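Local coordinates for protein peroxinectin A (Dictyostelium discoideum, PDB 6ERC) that uses hydrogen peroxide to oxidise phenolic donors, iodide and thiocyanate as a secreted haem peroxidase of a social amoeba, at residues I22-I27 with N289-N294; N82-K87 with Q142-G147; F296-F301 with Q385-H390. One frame throughout, in Å; residues are numbered along the deposited sequence.

How the contacts relate
The three contacts lie close together in the animal haem peroxidase fold, with centres about 8 Å apart for contacts 1 and 2, about 12 Å for contacts 2 and 3 and about 14 Å for contacts 1 and 3. Contact 2 is nested along the chain within the loop that contact 1 closes, and contact 3 follows both. Contacts 1 and 2 share an antiparallel sheet, in which strands 24-25 and 139-144 are neighbours. The second segment of contact 1 runs straight into helix 294-300, which contact 3 packs against helix 379-390. Contacts 2 and 3 both touch the haem, so loop 82-87 and the two helices converge on its propionates, with the sheet behind the loop.

Contact 1. Residues I22-I27 with N289-N294; sequences IFTPFI and NAQVSN
Phe26 turns the edge of its ring to the backbone of 289-294: the carbonyl oxygen Val292 O lies in the ring plane, 3.5 Å from CD1. The side chain of Val292 runs alongside in the same direction, its CG1 branch meeting Phe26 CE1 at 4.0 Å, while Asn144 and Thr297 pack against the ring from the neighbouring strand and helix. Two flat amides border Ile27 and Thr24. Asn289 brings ND2 to 3.4 Å from the CD1 tip of Ile27 and uses OD1 for an Asx turn, taking the N-H of Gln291 at 3.0 Å from well above its carbonyl plane (61° out of it). Gln291 lays CB and CG along Ile27 CG1; the bend at its second torsion (chi2 76°) then turns the amide toward Thr24. There OE1 lies 2.8 Å from Thr24 OG1, although the single hydroxyl proton may go instead to the backbone oxygen of Ser21.

The backbones meet in one isolated beta bridge between Ile27 and Ser293. Ile27 N gives a nearly straight bond (171°) to Val292 O at 2.9 Å, and Asn294 N returns one to Ile27 O, whose modelled length is too short to be taken literally. Just beyond, Ser293 is the N-cap of helix 294-300, its OG bonded to Phe296 N, and the amide of Asn294 is held by Glu141, Gln142 and His390. Val292 O therefore serves two neighbours, accepting the Ile27 N-H while resting against an aromatic edge. Two backbone bonds thus fix the start of the helix beside the chain that leaves strand 24-25, and the buried amide of Asn294 has partners on both its oxygen and its nitrogen.

Contact 2. Residues N82-K87 with Q142-G147; sequences NMALSK and QINSLG. With NA (sodium ion), chain K; HEM (protoporphyrin IX containing Fe), chain F.
In this part of the animal haem peroxidase fold, the loop 82-87 after helix 70-80 runs roughly antiparallel to the end of strand 139-144, joined to it by a side-chain amide as well as by backbone. Asn144 reaches across with CG anti to its own N (chi1 -172°) and spans two residues of the loop: ND2 donates to Met83 O at 3.1 Å, in the planes of both amide and carbonyl, and OD1 accepts from Leu85 N at 2.9 Å, that donor tilted 26° from the carbonyl plane. An alanine here would remove both bonds and is likely to leave Met83 O and Leu85 N without their mates and the loop less firmly fixed beside the haem propionate. Ser145 N adds a backbone bond to Leu85 O. Leu85 points at the strand end, with CB against Leu146 CB and CD2 over Ser145, while Leu146 brings CD2 up to the backbone N atoms of Ala84 and Met83. From the same loop Ser86 OG donates to haem propionate O2D at 2.9 Å. At the far end the sodium ion joins the segments, with Tyr149, Asp151 and Asn153 completing its shell: Asn82 O coordinates it at 2.4 Å and Gly147 O at 2.6 Å.

Contact 3. Residues F296-F301 with Q385-H390; sequences FTTTAF and QRNRDH. With HEM (protoporphyrin IX containing Fe), chain F.
Asn387 OD1 receives the hydroxyl of Thr299 at 2.7 Å from OG1, almost in line with its C=O bond (174°). The other end of that amide, ND2, is bonded to Asn383 O in the same helix, which fixes the rotation of the group. Next to it Thr298 points at helix 385-390: its methyl CG2 sits 4.0 Å from Arg386 CG and also packs on the Asn387 amide. Placed beside the backbone N (chi1 -50°), Thr298 OG1 comes 2.8 Å from His390 ND1; OG1 is also bonded to Asn294 O, and ND1 to Asn294 OD1. The axes of 296-300 and 385-390 cross at -126° with a closest approach of 9.5 Å, and few residues meet.

Both segments also reach the haem. Arg386, bent at its second and third torsions, presents the edge of its guanidinium to one propionate, NH2 to O2A at 2.8 Å and NE to O1A at 3.3 Å, while NH1 is bonded to Thr119 OG1. Thr297 OG1 donates to O2D of the other propionate at 2.8 Å, and Phe301 sets a ring edge against the methyl CMD. With Arg302 and Arg382 also bonded to the haem, this crossing forms part of the propionate side of a buried peroxidase haem pocket.

Contact 1. Residues I22-I27 with N289-N294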
loop_
_atom_site.group_PDB
_atom_site.type_symbol
_atom_site.label_atom_id
_atom_site.label_comp_id
_atom_site.label_asym_id
_atom_site.label_seq_id
_atom_site.Cartn_x
_atom_site.Cartn_y
_atom_site.Cartn_z
ATOM N N ILE A 22 -9.485 13.532 3.188
ATOM C CA ILE A 22 -8.512 13.572 2.106
ATOM C C ILE A 22 -7.856 14.948 2.037
ATOM O O ILE A 22 -8.449 15.969 2.408
ATOM C CB ILE A 22 -9.195 13.207 0.774
ATOM C CG1 ILE A 22 -8.162 13.062 -0.342
ATOM C CG2 ILE A 22 -10.241 14.252 0.398
ATOM C CD1 ILE A 22 -8.677 12.328 -1.560
ATOM N N PHE A 23 -6.606 14.970 1.563
ATOM C CA PHE A 23 -5.852 16.209 1.357
ATOM C C PHE A 23 -5.558 16.920 2.676
ATOM O O PHE A 23 -5.643 18.145 2.771
ATOM C CB PHE A 23 -6.589 17.146 0.389
ATOM C CG PHE A 23 -6.902 16.523 -0.941
ATOM C CD1 PHE A 23 -5.915 15.884 -1.674
ATOM C CD2 PHE A 23 -8.189 16.569 -1.454
ATOM C CE1 PHE A 23 -6.206 15.308 -2.898
ATOM C CE2 PHE A 23 -8.483 15.994 -2.675
ATOM C CZ PHE A 23 -7.493 15.363 -3.397
ATOM N N THR A 24 -5.199 16.149 3.701
ATOM C CA THR A 24 -4.838 16.727 4.990
ATOM C C THR A 24 -3.429 16.299 5.395
ATOM O O THR A 24 -2.979 15.206 5.026
ATOM C CB THR A 24 -5.821 16.308 6.092
ATOM O OG1 THR A 24 -5.845 14.881 6.202
ATOM C CG2 THR A 24 -7.222 16.823 5.790
ATOM N N PRO A 25 -2.702 17.143 6.134
ATOM C CA PRO A 25 -1.319 16.798 6.497
ATOM C C PRO A 25 -1.243 15.460 7.215
ATOM O O PRO A 25 -2.164 15.049 7.930
ATOM C CB PRO A 25 -0.881 17.944 7.423
ATOM C CG PRO A 25 -1.897 19.045 7.270
ATOM C CD PRO A 25 -3.039 18.548 6.426
ATOM N N PHE A 26 -0.131 14.764 6.985
ATOM C CA PHE A 26 0.151 13.535 7.717
ATOM C C PHE A 26 0.424 13.836 9.187
ATOM O O PHE A 26 0.666 14.981 9.588
ATOM C CB PHE A 26 1.356 12.797 7.120
ATOM C CG PHE A 26 1.056 12.063 5.845
ATOM C CD1 PHE A 26 0.397 10.845 5.868
ATOM C CD2 PHE A 26 1.469 12.572 4.622
ATOM C CE1 PHE A 26 0.138 10.160 4.695
ATOM C CE2 PHE A 26 1.211 11.889 3.447
ATOM C CZ PHE A 26 0.545 10.681 3.486
ATOM N N ILE A 27 0.394 12.783 9.988
ATOM C CA ILE A 27 0.778 12.855 11.390
ATOM C C ILE A 27 2.252 12.478 11.509
ATOM O O ILE A 27 2.822 11.819 10.637
ATOM C CB ILE A 27 -0.117 11.935 12.262
ATOM C CG1 ILE A 27 -1.574 12.401 12.218
ATOM C CG2 ILE A 27 0.356 11.879 13.708
ATOM C CD1 ILE A 27 -1.808 13.797 12.785
ATOM N N ASN A 289 -7.125 10.163 16.753
ATOM C CA ASN A 289 -6.991 10.637 15.383
ATOM C C ASN A 289 -6.563 9.473 14.499
ATOM O O ASN A 289 -5.499 8.883 14.714
ATOM C CB ASN A 289 -5.981 11.782 15.299
ATOM C CG ASN A 289 -5.901 12.391 13.913
ATOM O OD1 ASN A 289 -6.647 12.016 13.012
ATOM N ND2 ASN A 289 -4.998 13.346 13.740
ATOM N N ALA A 290 -7.395 9.141 13.512
ATOM C CA ALA A 290 -7.114 8.042 12.599
ATOM C C ALA A 290 -6.176 8.429 11.464
ATOM O O ALA A 290 -5.785 7.552 10.686
ATOM C CB ALA A 290 -8.424 7.510 12.012
ATOM N N GLN A 291 -5.812 9.707 11.349
ATOM C CA GLN A 291 -4.945 10.160 10.270
ATOM C C GLN A 291 -3.673 9.322 10.217
ATOM O O GLN A 291 -3.129 8.926 11.250
ATOM C CB GLN A 291 -4.599 11.638 10.466
ATOM C CG GLN A 291 -3.799 12.264 9.331
ATOM C CD GLN A 291 -4.645 12.572 8.115
ATOM O OE1 GLN A 291 -5.823 12.911 8.232
ATOM N NE2 GLN A 291 -4.048 12.460 6.935
ATOM N N VAL A 292 -3.202 9.050 8.998
ATOM C CA VAL A 292 -2.009 8.231 8.823
ATOM C C VAL A 292 -0.779 9.006 9.282
ATOM O O VAL A 292 -0.684 10.227 9.103
ATOM C CB VAL A 292 -1.871 7.791 7.355
ATOM C CG1 VAL A 292 -0.555 7.036 7.134
ATOM C CG2 VAL A 292 -3.056 6.931 6.943
ATOM N N SER A 293 0.173 8.294 9.876
ATOM C CA SER A 293 1.428 8.899 10.292
ATOM C C SER A 293 2.422 8.891 9.141
ATOM O O SER A 293 2.434 7.983 8.305
ATOM C CB SER A 293 2.025 8.158 11.488
ATOM O OG SER A 293 2.491 6.878 11.102
ATOM N N ASN A 294 3.269 9.919 9.112
ATOM C CA ASN A 294 4.251 10.039 8.042
ATOM C C ASN A 294 5.220 8.866 8.044
ATOM O O ASN A 294 5.647 8.412 6.976
ATOM C CB ASN A 294 5.009 11.358 8.181
ATOM C CG ASN A 294 5.506 11.882 6.857
ATOM O OD1 ASN A 294 6.175 11.172 6.105
ATOM N ND2 ASN A 294 5.167 13.130 6.552
#

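Contact 2. Residues N82-K87 with Q142-G147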
loop_
_atom_site.group_PDB
_atom_site.type_symbol
_atom_site.label_atom_id
_atom_site.label_comp_id
_atom_site.label_asym_id
_atom_site.label_seq_id
_atom_site.Cartn_x
_atom_site.Cartn_y
_atom_site.Cartn_z
ATOM N N ASN A 82 -6.050 1.906 0.505
ATOM C CA ASN A 82 -7.217 2.375 1.239
ATOM C C ASN A 82 -6.885 3.460 2.254
ATOM O O ASN A 82 -7.796 3.947 2.931
ATOM C CB ASN A 82 -7.893 1.209 1.974
ATOM C CG ASN A 82 -8.866 0.446 1.100
ATOM O OD1 ASN A 82 -10.023 0.841 0.952
ATOM N ND2 ASN A 82 -8.408 -0.662 0.529
ATOM N N MET A 83 -5.619 3.857 2.377
ATOM C CA MET A 83 -5.209 4.661 3.524
ATOM C C MET A 83 -4.358 5.876 3.177
ATOM O O MET A 83 -4.561 6.938 3.768
ATOM C CB MET A 83 -4.448 3.767 4.515
ATOM C CG MET A 83 -5.277 2.626 5.080
ATOM S SD MET A 83 -4.365 1.578 6.232
ATOM C CE MET A 83 -4.024 2.737 7.547
ATOM N N ALA A 84 -3.403 5.753 2.257
ATOM C CA ALA A 84 -2.428 6.821 2.072
ATOM C C ALA A 84 -2.002 6.945 0.616
ATOM O O ALA A 84 -1.845 5.944 -0.085
ATOM C CB ALA A 84 -1.191 6.582 2.944
ATOM N N LEU A 85 -1.803 8.189 0.179
ATOM C CA LEU A 85 -1.194 8.479 -1.114
ATOM C C LEU A 85 -0.326 9.717 -0.969
ATOM O O LEU A 85 -0.823 10.785 -0.602
ATOM C CB LEU A 85 -2.247 8.702 -2.203
ATOM C CG LEU A 85 -1.674 9.085 -3.572
ATOM C CD1 LEU A 85 -0.961 7.900 -4.201
ATOM C CD2 LEU A 85 -2.754 9.616 -4.493
ATOM N N SER A 86 0.965 9.577 -1.270
ATOM C CA SER A 86 1.894 10.706 -1.236
ATOM C C SER A 86 1.989 11.282 -2.645
ATOM O O SER A 86 2.945 11.054 -3.388
ATOM C CB SER A 86 3.250 10.262 -0.706
ATOM O OG SER A 86 3.138 9.789 0.625
ATOM N N LYS A 87 0.968 12.043 -3.013
ATOM C CA LYS A 87 0.875 12.566 -4.373
ATOM C C LYS A 87 1.929 13.647 -4.586
ATOM O O LYS A 87 1.950 14.628 -3.833
ATOM C CB LYS A 87 -0.521 13.122 -4.630
ATOM C CG LYS A 87 -0.816 13.407 -6.101
ATOM C CD LYS A 87 -2.270 13.821 -6.312
ATOM C CE LYS A 87 -2.553 14.200 -7.760
ATOM N NZ LYS A 87 -2.385 13.042 -8.684
ATOM N N GLN A 142 3.813 17.020 4.925
ATOM C CA GLN A 142 3.365 16.379 3.700
ATOM C C GLN A 142 1.863 16.112 3.740
ATOM O O GLN A 142 1.256 15.953 4.808
ATOM C CB GLN A 142 4.128 15.070 3.453
ATOM C CG GLN A 142 5.507 15.246 2.816
ATOM C CD GLN A 142 6.545 15.785 3.784
ATOM O OE1 GLN A 142 6.580 15.401 4.952
ATOM N NE2 GLN A 142 7.396 16.679 3.300
ATOM N N ILE A 143 1.262 16.076 2.550
ATOM C CA ILE A 143 -0.193 16.002 2.388
ATOM C C ILE A 143 -0.579 14.596 1.954
ATOM O O ILE A 143 -0.028 14.059 0.984
ATOM C CB ILE A 143 -0.710 17.056 1.377
ATOM C CG1 ILE A 143 -0.702 18.475 2.004
ATOM C CG2 ILE A 143 -2.121 16.670 0.888
ATOM C CD1 ILE A 143 -2.007 18.878 2.704
ATOM N N ASN A 144 -1.525 14.005 2.678
ATOM C CA ASN A 144 -2.108 12.723 2.297
ATOM C C ASN A 144 -3.227 12.971 1.290
ATOM O O ASN A 144 -4.295 13.484 1.646
ATOM C CB ASN A 144 -2.646 11.969 3.517
ATOM C CG ASN A 144 -3.084 10.557 3.181
ATOM O OD1 ASN A 144 -2.963 10.115 2.038
ATOM N ND2 ASN A 144 -3.582 9.841 4.170
ATOM N N SER A 145 -2.986 12.608 0.036
ATOM C CA SER A 145 -3.988 12.767 -1.018
ATOM C C SER A 145 -4.972 11.602 -1.066
ATOM O O SER A 145 -5.348 11.137 -2.145
ATOM C CB SER A 145 -3.287 12.950 -2.363
ATOM O OG SER A 145 -2.594 14.186 -2.409
ATOM N N LEU A 146 -5.404 11.123 0.096
ATOM C CA LEU A 146 -6.327 10.003 0.185
ATOM C C LEU A 146 -6.928 9.991 1.581
ATOM O O LEU A 146 -6.292 10.422 2.546
ATOM C CB LEU A 146 -5.622 8.674 -0.104
ATOM C CG LEU A 146 -6.419 7.627 -0.879
ATOM C CD1 LEU A 146 -6.562 8.026 -2.339
ATOM C CD2 LEU A 146 -5.751 6.272 -0.759
ATOM N N GLY A 147 -8.163 9.501 1.680
ATOM C CA GLY A 147 -8.808 9.375 2.971
ATOM C C GLY A 147 -8.080 8.391 3.866
ATOM O O GLY A 147 -7.735 7.289 3.432
HETATM NA NA NA K . -9.555 5.599 2.565
HETATM C CHA HEM F . 4.348 3.197 -2.523
HETATM C CHB HEM F . 4.923 0.197 -6.271
HETATM C CHC HEM F . 3.842 -3.573 -3.393
HETATM C CHD HEM F . 3.509 -0.580 0.401
HETATM C C1A HEM F . 4.657 2.702 -3.765
HETATM C C2A HEM F . 5.187 3.465 -4.869
HETATM C C3A HEM F . 5.351 2.643 -5.909
HETATM C C4A HEM F . 4.923 1.327 -5.494
HETATM C CMA HEM F . 5.889 3.008 -7.310
HETATM C CAA HEM F . 5.509 4.967 -4.809
HETATM C CBA HEM F . 7.022 5.096 -4.903
HETATM C CGA HEM F . 7.464 6.404 -4.300
HETATM O O1A HEM F . 7.267 6.605 -3.074
HETATM O O2A HEM F . 8.027 7.245 -5.045
HETATM C C1B HEM F . 4.660 -1.072 -5.814
HETATM C C2B HEM F . 4.660 -2.259 -6.632
HETATM C C3B HEM F . 4.356 -3.305 -5.845
HETATM C C4B HEM F . 4.159 -2.807 -4.498
HETATM C CMB HEM F . 4.959 -2.226 -8.144
HETATM C CAB HEM F . 4.229 -4.804 -6.203
HETATM C CBB HEM F . 4.490 -5.292 -7.420
HETATM C C1C HEM F . 3.665 -3.103 -2.110
HETATM C C2C HEM F . 3.349 -3.897 -0.935
HETATM C C3C HEM F . 3.255 -3.059 0.120
HETATM C C4C HEM F . 3.510 -1.722 -0.371
HETATM C CMC HEM F . 3.183 -5.430 -1.010
HETATM C CAC HEM F . 2.948 -3.289 1.623
HETATM C CBC HEM F . 2.681 -4.465 2.197
HETATM C C1D HEM F . 3.663 0.702 -0.069
HETATM C C2D HEM F . 3.507 1.911 0.706
HETATM C C3D HEM F . 3.750 2.945 -0.105
HETATM C C4D HEM F . 4.049 2.434 -1.419
HETATM C CMD HEM F . 3.155 1.957 2.207
HETATM C CAD HEM F . 3.694 4.445 0.237
HETATM C CBD HEM F . 2.213 4.811 0.205
HETATM C CGD HEM F . 2.011 6.223 -0.291
HETATM O O1D HEM F . 1.959 6.416 -1.532
HETATM O O2D HEM F . 1.892 7.159 0.539
HETATM N NA HEM F . 4.506 1.398 -4.182
HETATM N NB HEM F . 4.351 -1.438 -4.519
HETATM N NC HEM F . 3.753 -1.782 -1.725
HETATM N ND HEM F . 3.992 1.058 -1.360
HETATM FE FE HEM F . 4.114 -0.168 -2.929
#

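Contact 3. Residues F296-F301 with Q385-H390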
loop_
_atom_site.group_PDB
_atom_site.type_symbol
_atom_site.label_atom_id
_atom_site.label_comp_id
_atom_site.label_asym_id
_atom_site.label_seq_id
_atom_site.Cartn_x
_atom_site.Cartn_y
_atom_site.Cartn_z
ATOM N N PHE A 296 4.557 5.786 9.074
ATOM C CA PHE A 296 3.869 4.556 8.692
ATOM C C PHE A 296 3.933 4.344 7.186
ATOM O O PHE A 296 4.435 3.322 6.707
ATOM C CB PHE A 296 2.416 4.604 9.171
ATOM C CG PHE A 296 1.573 3.447 8.693
ATOM C CD1 PHE A 296 1.568 2.242 9.378
ATOM C CD2 PHE A 296 0.772 3.572 7.567
ATOM C CE1 PHE A 296 0.790 1.179 8.943
ATOM C CE2 PHE A 296 -0.010 2.509 7.129
ATOM C CZ PHE A 296 0.000 1.315 7.818
ATOM N N THR A 297 3.430 5.310 6.418
ATOM C CA THR A 297 3.361 5.138 4.974
ATOM C C THR A 297 4.719 5.320 4.309
ATOM O O THR A 297 5.014 4.640 3.320
ATOM C CB THR A 297 2.340 6.115 4.380
ATOM O OG1 THR A 297 2.140 5.815 2.995
ATOM C CG2 THR A 297 2.798 7.558 4.517
ATOM N N THR A 298 5.559 6.213 4.833
ATOM C CA THR A 298 6.841 6.488 4.194
ATOM C C THR A 298 7.880 5.418 4.515
ATOM O O THR A 298 8.690 5.064 3.653
ATOM C CB THR A 298 7.359 7.861 4.626
ATOM O OG1 THR A 298 6.327 8.842 4.457
ATOM C CG2 THR A 298 8.572 8.258 3.798
ATOM N N THR A 299 7.872 4.889 5.742
ATOM C CA THR A 299 8.958 4.034 6.216
ATOM C C THR A 299 8.476 2.629 6.555
ATOM O O THR A 299 8.853 1.678 5.866
ATOM C CB THR A 299 9.631 4.689 7.424
ATOM O OG1 THR A 299 9.867 6.077 7.151
ATOM C CG2 THR A 299 10.957 4.003 7.736
ATOM N N ALA A 300 7.663 2.462 7.598
ATOM C CA ALA A 300 7.395 1.132 8.134
ATOM C C ALA A 300 6.679 0.247 7.118
ATOM O O ALA A 300 7.147 -0.849 6.792
ATOM C CB ALA A 300 6.574 1.248 9.419
ATOM N N PHE A 301 5.537 0.702 6.610
ATOM C CA PHE A 301 4.690 -0.164 5.800
ATOM C C PHE A 301 5.192 -0.343 4.373
ATOM O O PHE A 301 4.548 -1.058 3.597
ATOM C CB PHE A 301 3.259 0.375 5.772
ATOM C CG PHE A 301 2.229 -0.683 5.523
ATOM C CD1 PHE A 301 1.854 -1.547 6.535
ATOM C CD2 PHE A 301 1.639 -0.820 4.279
ATOM C CE1 PHE A 301 0.907 -2.527 6.312
ATOM C CE2 PHE A 301 0.691 -1.799 4.051
ATOM C CZ PHE A 301 0.325 -2.652 5.069
ATOM N N GLN A 385 14.619 8.257 -1.429
ATOM C CA GLN A 385 14.304 9.651 -1.721
ATOM C C GLN A 385 13.115 10.128 -0.898
ATOM O O GLN A 385 13.164 11.197 -0.278
ATOM C CB GLN A 385 14.015 9.818 -3.210
ATOM C CG GLN A 385 15.224 9.645 -4.087
ATOM C CD GLN A 385 16.131 10.859 -4.077
ATOM O OE1 GLN A 385 17.276 10.786 -3.636
ATOM N NE2 GLN A 385 15.622 11.982 -4.569
ATOM N N ARG A 386 12.031 9.343 -0.888
ATOM C CA ARG A 386 10.812 9.763 -0.206
ATOM C C ARG A 386 11.055 9.958 1.285
ATOM O O ARG A 386 10.560 10.922 1.880
ATOM C CB ARG A 386 9.702 8.734 -0.444
ATOM C CG ARG A 386 8.297 9.214 -0.096
ATOM C CD ARG A 386 7.787 10.258 -1.078
ATOM N NE ARG A 386 7.817 9.788 -2.460
ATOM C CZ ARG A 386 7.521 10.543 -3.514
ATOM N NH1 ARG A 386 7.170 11.813 -3.351
ATOM N NH2 ARG A 386 7.580 10.033 -4.735
ATOM N N ASN A 387 11.813 9.053 1.908
ATOM C CA ASN A 387 12.160 9.228 3.314
ATOM C C ASN A 387 12.976 10.497 3.520
ATOM O O ASN A 387 12.734 11.257 4.465
ATOM C CB ASN A 387 12.930 8.008 3.823
ATOM C CG ASN A 387 12.058 6.775 3.946
ATOM O OD1 ASN A 387 11.449 6.533 4.987
ATOM N ND2 ASN A 387 12.003 5.982 2.884
ATOM N N ARG A 388 13.952 10.743 2.641
ATOM C CA ARG A 388 14.753 11.957 2.737
ATOM C C ARG A 388 13.956 13.182 2.312
ATOM O O ARG A 388 14.212 14.290 2.801
ATOM C CB ARG A 388 16.014 11.808 1.886
ATOM C CG ARG A 388 16.934 10.702 2.374
ATOM C CD ARG A 388 18.017 10.374 1.368
ATOM N NE ARG A 388 18.904 9.325 1.859
ATOM C CZ ARG A 388 20.015 8.933 1.244
ATOM N NH1 ARG A 388 20.385 9.505 0.105
ATOM N NH2 ARG A 388 20.761 7.970 1.770
ATOM N N ASP A 389 12.990 13.002 1.408
ATOM C CA ASP A 389 12.073 14.082 1.057
ATOM C C ASP A 389 11.222 14.481 2.256
ATOM O O ASP A 389 11.046 15.671 2.541
ATOM C CB ASP A 389 11.196 13.641 -0.117
ATOM C CG ASP A 389 10.160 14.682 -0.509
ATOM O OD1 ASP A 389 10.131 15.773 0.098
ATOM O OD2 ASP A 389 9.371 14.404 -1.435
ATOM N N HIS A 390 10.689 13.495 2.978
ATOM C CA HIS A 390 9.822 13.762 4.119
ATOM C C HIS A 390 10.591 14.103 5.385
ATOM O O HIS A 390 9.971 14.516 6.371
ATOM C CB HIS A 390 8.923 12.553 4.401
ATOM C CG HIS A 390 7.936 12.259 3.314
ATOM N ND1 HIS A 390 6.829 11.462 3.510
ATOM C CD2 HIS A 390 7.894 12.649 2.017
ATOM C CE1 HIS A 390 6.144 11.378 2.384
ATOM N NE2 HIS A 390 6.769 12.089 1.462
HETATM C CHA HEM F . 4.348 3.197 -2.523
HETATM C CHB HEM F . 4.923 0.197 -6.271
HETATM C CHC HEM F . 3.842 -3.573 -3.393
HETATM C CHD HEM F . 3.509 -0.580 0.401
HETATM C C1A HEM F . 4.657 2.702 -3.765
HETATM C C2A HEM F . 5.187 3.465 -4.869
HETATM C C3A HEM F . 5.351 2.643 -5.909
HETATM C C4A HEM F . 4.923 1.327 -5.494
HETATM C CMA HEM F . 5.889 3.008 -7.310
HETATM C CAA HEM F . 5.509 4.967 -4.809
HETATM C CBA HEM F . 7.022 5.096 -4.903
HETATM C CGA HEM F . 7.464 6.404 -4.300
HETATM O O1A HEM F . 7.267 6.605 -3.074
HETATM O O2A HEM F . 8.027 7.245 -5.045
HETATM C C1B HEM F . 4.660 -1.072 -5.814
HETATM C C2B HEM F . 4.660 -2.259 -6.632
HETATM C C3B HEM F . 4.356 -3.305 -5.845
HETATM C C4B HEM F . 4.159 -2.807 -4.498
HETATM C CMB HEM F . 4.959 -2.226 -8.144
HETATM C CAB HEM F . 4.229 -4.804 -6.203
HETATM C CBB HEM F . 4.490 -5.292 -7.420
HETATM C C1C HEM F . 3.665 -3.103 -2.110
HETATM C C2C HEM F . 3.349 -3.897 -0.935
HETATM C C3C HEM F . 3.255 -3.059 0.120
HETATM C C4C HEM F . 3.510 -1.722 -0.371
HETATM C CMC HEM F . 3.183 -5.430 -1.010
HETATM C CAC HEM F . 2.948 -3.289 1.623
HETATM C CBC HEM F . 2.681 -4.465 2.197
HETATM C C1D HEM F . 3.663 0.702 -0.069
HETATM C C2D HEM F . 3.507 1.911 0.706
HETATM C C3D HEM F . 3.750 2.945 -0.105
HETATM C C4D HEM F . 4.049 2.434 -1.419
HETATM C CMD HEM F . 3.155 1.957 2.207
HETATM C CAD HEM F . 3.694 4.445 0.237
HETATM C CBD HEM F . 2.213 4.811 0.205
HETATM C CGD HEM F . 2.011 6.223 -0.291
HETATM O O1D HEM F . 1.959 6.416 -1.532
HETATM O O2D HEM F . 1.892 7.159 0.539
HETATM N NA HEM F . 4.506 1.398 -4.182
HETATM N NB HEM F . 4.351 -1.438 -4.519
HETATM N NC HEM F . 3.753 -1.782 -1.725
HETATM N ND HEM F . 3.992 1.058 -1.360
HETATM FE FE HEM F . 4.114 -0.168 -2.929
#